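Local coordinates for uric acid degradation bifunctional protein PucL (Bacillus subtilis, PDB 6A4M) that oxidises urate to 5-hydroxyisourate and, as a bifunctional enzyme, probably also catalyses the later decarboxylation of OHCU in uric acid breakdown, at residues A[89-92]-A[93-97]; A[205-208]-A[209-213]; A[248-251]-A[252-256]. All blocks are in the same frame, centred on the assembly; numbering follows the deposited sequence.

Interaction 2 is the middle member of the three, its centre about 16 Å from the centre of interaction 1 and about 16 Å from that of interaction 3. It touches interaction 1 directly: the rings of His89 and Tyr211 stack, joining helix 84-98 to the loop that follows strand 194-204. Interaction 3, near the end of helix 240-254, comes within about 5 Å of interaction 2 at the nearest atoms without touching it, and its nearest atoms are about 19 Å from those of interaction 1. Uricases generally build their active sites between subunits; with one chain in this assembly and no ligand to mark a pocket, the contacts are described as parts of the fold.

Interaction 1 (A[89-92]-A[93-97]); sequences HYVA and HRFLD
Peptide N-H groups of His93, Arg94, Phe95 and Leu96 bond back to the carbonyls of His89, Tyr90, Val91 and Ala92, a regular i+4 to i run within helix 84-98. This is a helix packed on the antiparallel sheet of the tunnelling fold (T-fold) known from uricases, its Ala92 and Leu96 reaching strands 104-121 and 139-148. One turn apart, His93 sets CD2 over one face of the His89 ring, 3.5 Å from His89 CD2, with the two ring planes at 58°. CG of His89 stands anti to the backbone N (chi1 179°), a position beside the carbonyl carbon that lets its ring cross that of His93 obliquely. With an alanine here, the His93 ring would probably lose the flat surface beneath CD2 and turn more freely, and Tyr211 would be left without its stacking partner. On another side Tyr90, whose OH bonds to Ser78, brings CE1 to 3.6 Å from Arg94 CG. Bends at chi2 and chi3 of Arg94 lead its guanidinium onward to a salt bridge within the same turn, NH1 to Asp97 OD2 at 3.1 Å. Beside helix 64-78, where Phe71 stacks on Phe95, Val91 and Phe95 lie side by side pointing the same way, and Val91 CG1 rests 3.4 Å from both CD2 and CE2 of the Phe95 ring.

Interaction 2 (A[205-208]-A[209-213]); sequences ENTN and DSYAS
Asn208, Asp209 and Tyr211 carry this tightly turned part of the loop between strand 194-204 and helix 221-233, a run of turns closed by i+3 to i backbone bonds. Asp209 N donates to Asn206 O at 3.0 Å, approaching from above the carbonyl plane, while Ser210 N to Thr207 O and Tyr211 N to Asn208 O are weak. The Asp209 carboxylate lies beside the Asn206 side chain, pointing the same way, with OD2 3.6 Å from Asn206 CB and its plane 78° from that of the amide. Thr207 O lies over one face of the Tyr211 ring, offset toward its rim, 3.3 Å from CZ. Asn208 CG stands anti to its own carbonyl carbon (chi1 -72°), bringing OD1 to 3.6 Å from Tyr211 CE2. A water at the ring edge, in its plane, gives a hydrogen bond to Asn208 OD1 at 2.7 Å and shares another with Tyr211 OH at 2.9 Å. The polar ends of Asn208 and Tyr211 thus have this water as a common partner, whereas the charge of Asp209 is met outside the turn, in a salt bridge with Arg217.

Interaction 3 (A[248-251]-A[252-256]); sequences GCRI and LARFP
Four backbone bonds link the residues of this last turn of helix 240-254: Leu252 N to Gly248 O, Ala253 N to Cys249 O, Arg254 N to Arg250 O and Phe255 N to Ile251 O. The final one, 2.9 Å between Phe255 N and Ile251 O, is also the most bent, with an N-H...O angle of 132°, and Phe255 is the first residue to leave helical backbone angles. Side-chain carbons also rest on these carbonyls. Leu252 CG lies 3.4 Å from Gly248 O. Phe255 CG is anti to its own carbonyl carbon (chi1 -63°), which leaves Ile251 O at the edge of the ring, near its plane, 3.5 Å from CD2. Arg301 takes hold of the chain here through Leu252 O and, weakly, through Phe255 O. The apolar pair across the turn is Ile251 CG2 with Phe255 CD2, at 4.2 Å. Ile251 and Leu252 both press on Leu258 and Val261 of strand 258-267, and Ile251 also meets Val224 of helix 221-233; this layering of paired helices on an antiparallel sheet is the build of the tunnelling fold (T-fold) of uricases. The charged side belongs to Arg250 and Arg254, which run side by side in the same direction. Arg250 CD comes to the edge of the Arg254 guanidinium, 4.1 Å from NH2, and the two guanidinium planes stand 55° apart. Arg250 NE and Arg254 NH2 are 4.6 Å apart, not in contact, and each guanidinium has its own carboxylate: Arg254 NH2 forms a salt bridge with Glu26, and Arg250 NH2 with Glu234.

Interaction 1 (A[89-92]-A[93-97])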
# COMPACT_ATOMS: atom_id res chain seq x y z
N HIS A 89 14.09 -2.98 -4.51
CA HIS A 89 15.01 -2.62 -5.60
C HIS A 89 16.47 -2.92 -5.24
O HIS A 89 17.21 -3.48 -6.05
CB HIS A 89 14.83 -1.13 -5.96
CG HIS A 89 15.74 -0.65 -7.05
ND1 HIS A 89 16.80 0.19 -6.81
CD2 HIS A 89 15.73 -0.87 -8.38
CE1 HIS A 89 17.41 0.46 -7.95
NE2 HIS A 89 16.78 -0.17 -8.92
N TYR A 90 16.86 -2.54 -4.02
CA TYR A 90 18.17 -2.87 -3.46
C TYR A 90 18.40 -4.39 -3.50
O TYR A 90 19.32 -4.86 -4.17
CB TYR A 90 18.27 -2.33 -2.03
CG TYR A 90 19.54 -2.61 -1.25
CD1 TYR A 90 20.80 -2.52 -1.86
CD2 TYR A 90 19.49 -2.93 0.11
CE1 TYR A 90 21.97 -2.75 -1.13
CE2 TYR A 90 20.65 -3.16 0.84
CZ TYR A 90 21.89 -3.07 0.22
OH TYR A 90 23.03 -3.31 0.96
N VAL A 91 17.52 -5.13 -2.84
CA VAL A 91 17.62 -6.59 -2.74
C VAL A 91 17.61 -7.26 -4.13
O VAL A 91 18.39 -8.19 -4.37
CB VAL A 91 16.51 -7.18 -1.82
CG1 VAL A 91 16.46 -8.71 -1.87
CG2 VAL A 91 16.71 -6.73 -0.38
N ALA A 92 16.75 -6.78 -5.03
CA ALA A 92 16.65 -7.33 -6.39
C ALA A 92 17.97 -7.21 -7.14
O ALA A 92 18.49 -8.20 -7.66
CB ALA A 92 15.55 -6.64 -7.17
N HIS A 93 18.51 -5.99 -7.18
CA HIS A 93 19.81 -5.71 -7.81
C HIS A 93 20.95 -6.54 -7.22
O HIS A 93 21.72 -7.15 -7.96
CB HIS A 93 20.16 -4.21 -7.71
CG HIS A 93 19.64 -3.40 -8.86
ND1 HIS A 93 20.47 -2.87 -9.83
CD2 HIS A 93 18.39 -3.03 -9.20
CE1 HIS A 93 19.75 -2.21 -10.71
NE2 HIS A 93 18.48 -2.29 -10.36
N ARG A 94 21.03 -6.58 -5.89
CA ARG A 94 22.09 -7.30 -5.20
C ARG A 94 22.01 -8.82 -5.36
O ARG A 94 23.04 -9.49 -5.39
CB ARG A 94 22.15 -6.93 -3.70
CG ARG A 94 22.43 -5.45 -3.39
CD ARG A 94 23.52 -4.84 -4.25
NE ARG A 94 24.76 -5.61 -4.16
CZ ARG A 94 25.73 -5.65 -5.07
NH1 ARG A 94 25.66 -4.94 -6.20
NH2 ARG A 94 26.80 -6.41 -4.85
N PHE A 95 20.79 -9.36 -5.47
CA PHE A 95 20.59 -10.79 -5.80
C PHE A 95 21.13 -11.13 -7.19
O PHE A 95 21.87 -12.10 -7.36
CB PHE A 95 19.11 -11.21 -5.72
CG PHE A 95 18.71 -11.86 -4.42
CD1 PHE A 95 19.34 -13.04 -4.00
CD2 PHE A 95 17.68 -11.34 -3.64
CE1 PHE A 95 18.96 -13.66 -2.82
CE2 PHE A 95 17.30 -11.96 -2.46
CZ PHE A 95 17.94 -13.12 -2.04
N LEU A 96 20.75 -10.33 -8.18
CA LEU A 96 21.19 -10.54 -9.56
C LEU A 96 22.70 -10.32 -9.74
O LEU A 96 23.34 -11.05 -10.48
CB LEU A 96 20.40 -9.65 -10.52
CG LEU A 96 18.90 -9.97 -10.64
CD1 LEU A 96 18.15 -8.81 -11.29
CD2 LEU A 96 18.67 -11.26 -11.42
N ASP A 97 23.25 -9.32 -9.05
CA ASP A 97 24.68 -9.02 -9.13
C ASP A 97 25.60 -10.03 -8.43
O ASP A 97 26.76 -10.16 -8.81
CB ASP A 97 24.98 -7.61 -8.59
CG ASP A 97 24.48 -6.50 -9.52
OD1 ASP A 97 24.22 -6.76 -10.71
OD2 ASP A 97 24.37 -5.35 -9.04

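Interaction 2 (A[205-208]-A[209-213])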
# COMPACT_ATOMS: atom_id res chain seq x y z
N GLU A 205 5.43 6.18 -14.00
CA GLU A 205 6.02 6.38 -15.33
C GLU A 205 7.54 6.18 -15.22
O GLU A 205 8.14 5.46 -16.02
CB GLU A 205 5.71 7.78 -15.86
CG GLU A 205 6.00 7.98 -17.34
CD GLU A 205 6.12 9.44 -17.75
OE1 GLU A 205 5.60 10.33 -17.03
OE2 GLU A 205 6.73 9.71 -18.80
N ASN A 206 8.13 6.83 -14.22
CA ASN A 206 9.56 6.73 -13.93
C ASN A 206 9.76 5.86 -12.69
O ASN A 206 9.38 6.23 -11.59
CB ASN A 206 10.14 8.13 -13.73
CG ASN A 206 10.25 8.91 -15.04
OD1 ASN A 206 10.58 8.34 -16.09
ND2 ASN A 206 9.97 10.20 -14.99
N THR A 207 10.39 4.70 -12.89
CA THR A 207 10.46 3.66 -11.87
C THR A 207 11.32 4.05 -10.64
O THR A 207 11.10 3.54 -9.54
CB THR A 207 10.91 2.31 -12.51
OG1 THR A 207 10.32 1.21 -11.81
CG2 THR A 207 12.43 2.16 -12.54
N ASN A 208 12.28 4.95 -10.85
CA ASN A 208 13.08 5.55 -9.76
C ASN A 208 12.28 6.44 -8.79
O ASN A 208 12.69 6.61 -7.64
CB ASN A 208 14.25 6.37 -10.33
CG ASN A 208 15.35 5.50 -10.93
OD1 ASN A 208 15.24 4.27 -11.00
ND2 ASN A 208 16.42 6.15 -11.38
N ASP A 209 11.17 7.01 -9.25
CA ASP A 209 10.30 7.82 -8.39
C ASP A 209 9.66 7.01 -7.26
O ASP A 209 9.25 7.58 -6.24
CB ASP A 209 9.18 8.49 -9.20
CG ASP A 209 9.69 9.46 -10.25
OD1 ASP A 209 10.92 9.67 -10.35
OD2 ASP A 209 8.85 10.02 -10.98
N SER A 210 9.56 5.70 -7.45
CA SER A 210 9.03 4.78 -6.45
C SER A 210 9.86 4.64 -5.17
O SER A 210 9.30 4.27 -4.13
CB SER A 210 8.85 3.39 -7.08
OG SER A 210 8.14 2.53 -6.22
N TYR A 211 11.16 4.92 -5.22
CA TYR A 211 12.07 4.65 -4.08
C TYR A 211 12.23 5.83 -3.11
O TYR A 211 12.88 5.69 -2.08
CB TYR A 211 13.45 4.16 -4.57
CG TYR A 211 13.39 3.25 -5.78
CD1 TYR A 211 12.46 2.21 -5.84
CD2 TYR A 211 14.25 3.43 -6.86
CE1 TYR A 211 12.39 1.38 -6.96
CE2 TYR A 211 14.19 2.60 -7.97
CZ TYR A 211 13.25 1.58 -8.02
OH TYR A 211 13.18 0.75 -9.11
N ALA A 212 11.64 6.99 -3.46
CA ALA A 212 11.64 8.18 -2.60
C ALA A 212 13.03 8.75 -2.29
O ALA A 212 13.24 9.34 -1.22
CB ALA A 212 10.87 7.91 -1.31
N SER A 213 13.97 8.59 -3.22
CA SER A 213 15.30 9.20 -3.09
C SER A 213 15.13 10.71 -3.27
O SER A 213 15.63 11.49 -2.46
CB SER A 213 16.29 8.62 -4.10
OG SER A 213 17.62 8.87 -3.68
O HOH W 1 15.18 1.61 -11.09

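Interaction 3 (A[248-251]-A[252-256])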
# COMPACT_ATOMS: atom_id res chain seq x y z
N GLY A 248 -9.63 6.95 -9.00
CA GLY A 248 -8.53 6.79 -9.94
C GLY A 248 -8.11 8.08 -10.61
O GLY A 248 -6.94 8.45 -10.58
N CYS A 249 -9.09 8.77 -11.21
CA CYS A 249 -8.86 10.07 -11.86
C CYS A 249 -8.26 11.09 -10.89
O CYS A 249 -7.34 11.83 -11.26
CB CYS A 249 -10.15 10.62 -12.48
SG CYS A 249 -10.69 9.77 -13.99
N ARG A 250 -8.77 11.13 -9.66
CA ARG A 250 -8.27 12.06 -8.65
C ARG A 250 -6.83 11.76 -8.25
O ARG A 250 -6.04 12.69 -8.05
CB ARG A 250 -9.18 12.05 -7.41
CG ARG A 250 -8.89 13.17 -6.42
CD ARG A 250 -9.41 14.52 -6.87
NE ARG A 250 -10.68 14.85 -6.20
CZ ARG A 250 -11.90 14.61 -6.68
NH1 ARG A 250 -12.11 14.04 -7.87
NH2 ARG A 250 -12.95 14.95 -5.94
N ILE A 251 -6.49 10.48 -8.11
CA ILE A 251 -5.10 10.06 -7.82
C ILE A 251 -4.16 10.46 -8.96
O ILE A 251 -3.07 10.96 -8.72
CB ILE A 251 -5.01 8.54 -7.53
CG1 ILE A 251 -5.69 8.21 -6.19
CG2 ILE A 251 -3.56 8.05 -7.50
CD1 ILE A 251 -6.10 6.76 -6.03
N LEU A 252 -4.59 10.22 -10.20
CA LEU A 252 -3.81 10.61 -11.38
C LEU A 252 -3.64 12.12 -11.50
O LEU A 252 -2.56 12.60 -11.86
CB LEU A 252 -4.43 10.06 -12.66
CG LEU A 252 -4.38 8.54 -12.83
CD1 LEU A 252 -5.24 8.11 -14.01
CD2 LEU A 252 -2.95 8.04 -13.02
N ALA A 253 -4.70 12.87 -11.19
CA ALA A 253 -4.64 14.33 -11.18
C ALA A 253 -3.65 14.85 -10.14
O ALA A 253 -2.84 15.73 -10.42
CB ALA A 253 -6.03 14.91 -10.92
N ARG A 254 -3.72 14.28 -8.94
CA ARG A 254 -2.87 14.70 -7.82
C ARG A 254 -1.42 14.20 -7.95
O ARG A 254 -0.51 14.79 -7.37
CB ARG A 254 -3.48 14.23 -6.50
CG ARG A 254 -3.09 15.05 -5.28
CD ARG A 254 -3.63 16.48 -5.29
NE ARG A 254 -5.07 16.59 -5.55
CZ ARG A 254 -5.77 17.72 -5.49
NH1 ARG A 254 -5.19 18.88 -5.15
NH2 ARG A 254 -7.07 17.70 -5.77
N PHE A 255 -1.21 13.12 -8.71
CA PHE A 255 0.12 12.54 -8.92
C PHE A 255 0.39 12.30 -10.41
O PHE A 255 0.13 11.21 -10.91
CB PHE A 255 0.27 11.22 -8.13
CG PHE A 255 0.17 11.39 -6.65
CD1 PHE A 255 1.21 11.96 -5.93
CD2 PHE A 255 -0.97 10.96 -5.96
CE1 PHE A 255 1.12 12.12 -4.55
CE2 PHE A 255 -1.06 11.12 -4.58
CZ PHE A 255 -0.02 11.70 -3.87
N PRO A 256 0.91 13.32 -11.12
CA PRO A 256 1.24 13.15 -12.56
C PRO A 256 2.38 12.16 -12.87
O PRO A 256 2.50 11.71 -14.01
CB PRO A 256 1.58 14.58 -13.02
CG PRO A 256 1.89 15.34 -11.79
CD PRO A 256 1.07 14.73 -10.69